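Local atomic coordinates of tylactone synthase starter module and modules 1 & 2 (Streptomyces fradiae, PDB entry 2Z5L), a protein that probably reduces the beta-keto group of a growing polyketide chain, as the first ketoreductase of the tylosin polyketide synthase, and thereby sets hydroxyl stereochemistry. Residues Val82-Arg87 / Gly114-Thr119. Sequence-based numbering, arbitrary orientation.
Sequences VPIGAR and GLVPST
Ile84 and Val116 bring two non-regular loops together, their CA atoms, the closest such pair across the segments, 8.4 Å apart, and no hydrogen bond links the two. The loop holding Ile84 turns back as a type II beta turn from Pro83 to Ala86, closed by Ala86 N to Pro83 O at 3.1 Å, with Gly85 at positive phi (95°). In the other loop Pro117 centres an inverse gamma turn, whose bond from Ser118 N to Val116 O is weak. Contact therefore rests on side chains, and the surface buried is small, 107 Å² summed over both sides.

Ile84 and Val116 meet tip to tip. An extended chi2 of 167° carries Ile84 CD1 outward to the fork of the valine, 3.3 Å from Val116 CG1 and equally close to Val116 CG2. Both separations are shorter than ordinary carbon-carbon contact, so the fit is tight as modelled and its exact spacing doubtful. The other isoleucine branch, Ile84 CG2, faces Ser118 OG at 4.2 Å, a loose contact. That hydroxyl is engaged instead as an N-cap: chi1 of 78° sets OG between the backbone N and carbonyl carbon, and it bonds to Ala121 N in helix 119-135.

The same helix backs the pair, Ile84 resting on Asp120 and Thr124 and Val116 on Ala121, while Thr124 OG1 accepts a hydrogen bond from Gly85 N. Both loops run from strand to helix (80-81 to 88-99, 107-111 to 119-135) at the edge of the N-terminal Rossmann-like half, probably the ketoreductase's structural subdomain rather than the cofactor-binding one, with strand 80-81 outermost.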
loop_
_atom_site.group_PDB
_atom_site.type_symbol
_atom_site.label_atom_id
_atom_site.label_comp_id
_atom_site.label_asym_id
_atom_site.label_seq_id
_atom_site.Cartn_x
_atom_site.Cartn_y
_atom_site.Cartn_z
ATOM N N VAL A 82 -14.103 11.228 18.190
ATOM C CA VAL A 82 -13.408 9.990 18.515
ATOM C C VAL A 82 -11.919 10.253 18.570
ATOM O O VAL A 82 -11.288 10.559 17.565
ATOM C CB VAL A 82 -13.647 8.875 17.479
ATOM C CG1 VAL A 82 -12.735 7.685 17.788
ATOM C CG2 VAL A 82 -15.094 8.433 17.523
ATOM N N PRO A 83 -11.335 10.121 19.757
ATOM C CA PRO A 83 -9.904 10.355 19.929
ATOM C C PRO A 83 -9.015 9.324 19.228
ATOM O O PRO A 83 -9.364 8.139 19.111
ATOM C CB PRO A 83 -9.739 10.341 21.443
ATOM C CG PRO A 83 -10.766 9.327 21.874
ATOM C CD PRO A 83 -11.962 9.657 21.007
ATOM N N ILE A 84 -7.876 9.800 18.735
ATOM C CA ILE A 84 -6.895 8.945 18.083
ATOM C C ILE A 84 -6.443 7.998 19.197
ATOM O O ILE A 84 -6.414 8.388 20.363
ATOM C CB ILE A 84 -5.742 9.807 17.556
ATOM C CG1 ILE A 84 -6.321 10.835 16.586
ATOM C CG2 ILE A 84 -4.697 8.955 16.856
ATOM C CD1 ILE A 84 -5.364 11.941 16.216
ATOM N N GLY A 85 -6.129 6.754 18.863
ATOM C CA GLY A 85 -5.739 5.827 19.906
ATOM C C GLY A 85 -6.935 5.004 20.373
ATOM O O GLY A 85 -6.762 3.909 20.917
ATOM N N ALA A 86 -8.154 5.507 20.161
ATOM C CA ALA A 86 -9.355 4.768 20.574
ATOM C C ALA A 86 -9.451 3.404 19.882
ATOM O O ALA A 86 -9.197 3.293 18.680
ATOM C CB ALA A 86 -10.623 5.596 20.290
ATOM N N ARG A 87 -9.789 2.366 20.655
ATOM C CA ARG A 87 -9.926 0.994 20.135
ATOM C C ARG A 87 -11.361 0.711 19.682
ATOM O O ARG A 87 -12.283 1.422 20.081
ATOM C CB ARG A 87 -9.481 -0.017 21.201
ATOM C CG ARG A 87 -7.990 -0.330 21.128
ATOM C CD ARG A 87 -7.319 -0.416 22.498
ATOM N NE ARG A 87 -5.901 -0.748 22.341
ATOM C CZ ARG A 87 -5.442 -1.956 22.023
ATOM N NH1 ARG A 87 -6.292 -2.961 21.839
ATOM N NH2 ARG A 87 -4.136 -2.155 21.873
ATOM N N GLY A 114 -8.528 10.498 9.387
ATOM C CA GLY A 114 -7.368 10.418 8.515
ATOM C C GLY A 114 -6.623 11.720 8.276
ATOM O O GLY A 114 -5.564 11.720 7.649
ATOM N N LEU A 115 -7.158 12.836 8.759
ATOM C CA LEU A 115 -6.482 14.121 8.565
ATOM C C LEU A 115 -5.320 14.287 9.537
ATOM O O LEU A 115 -4.534 15.238 9.439
ATOM C CB LEU A 115 -7.475 15.279 8.718
ATOM C CG LEU A 115 -8.568 15.323 7.628
ATOM C CD1 LEU A 115 -9.502 16.505 7.860
ATOM C CD2 LEU A 115 -7.933 15.426 6.266
ATOM N N VAL A 116 -5.215 13.358 10.480
ATOM C CA VAL A 116 -4.129 13.386 11.459
ATOM C C VAL A 116 -2.988 12.524 10.928
ATOM O O VAL A 116 -3.141 11.318 10.778
ATOM C CB VAL A 116 -4.569 12.834 12.827
ATOM C CG1 VAL A 116 -3.371 12.782 13.771
ATOM C CG2 VAL A 116 -5.665 13.707 13.412
ATOM N N PRO A 117 -1.833 13.146 10.623
ATOM C CA PRO A 117 -0.649 12.449 10.101
ATOM C C PRO A 117 0.008 11.525 11.121
ATOM O O PRO A 117 1.030 11.867 11.705
ATOM C CB PRO A 117 0.290 13.593 9.716
ATOM C CG PRO A 117 -0.632 14.736 9.463
ATOM C CD PRO A 117 -1.633 14.605 10.575
ATOM N N SER A 118 -0.568 10.354 11.339
ATOM C CA SER A 118 0.023 9.427 12.288
ATOM C C SER A 118 -0.520 8.041 12.030
ATOM O O SER A 118 -1.636 7.883 11.533
ATOM C CB SER A 118 -0.316 9.837 13.720
ATOM O OG SER A 118 -1.645 9.458 14.043
ATOM N N THR A 119 0.275 7.039 12.377
ATOM C CA THR A 119 -0.139 5.662 12.194
ATOM C C THR A 119 -1.276 5.366 13.157
ATOM O O THR A 119 -2.140 4.538 12.880
ATOM C CB THR A 119 1.012 4.697 12.458
ATOM O OG1 THR A 119 2.100 5.006 11.580
ATOM C CG2 THR A 119 0.560 3.274 12.197
#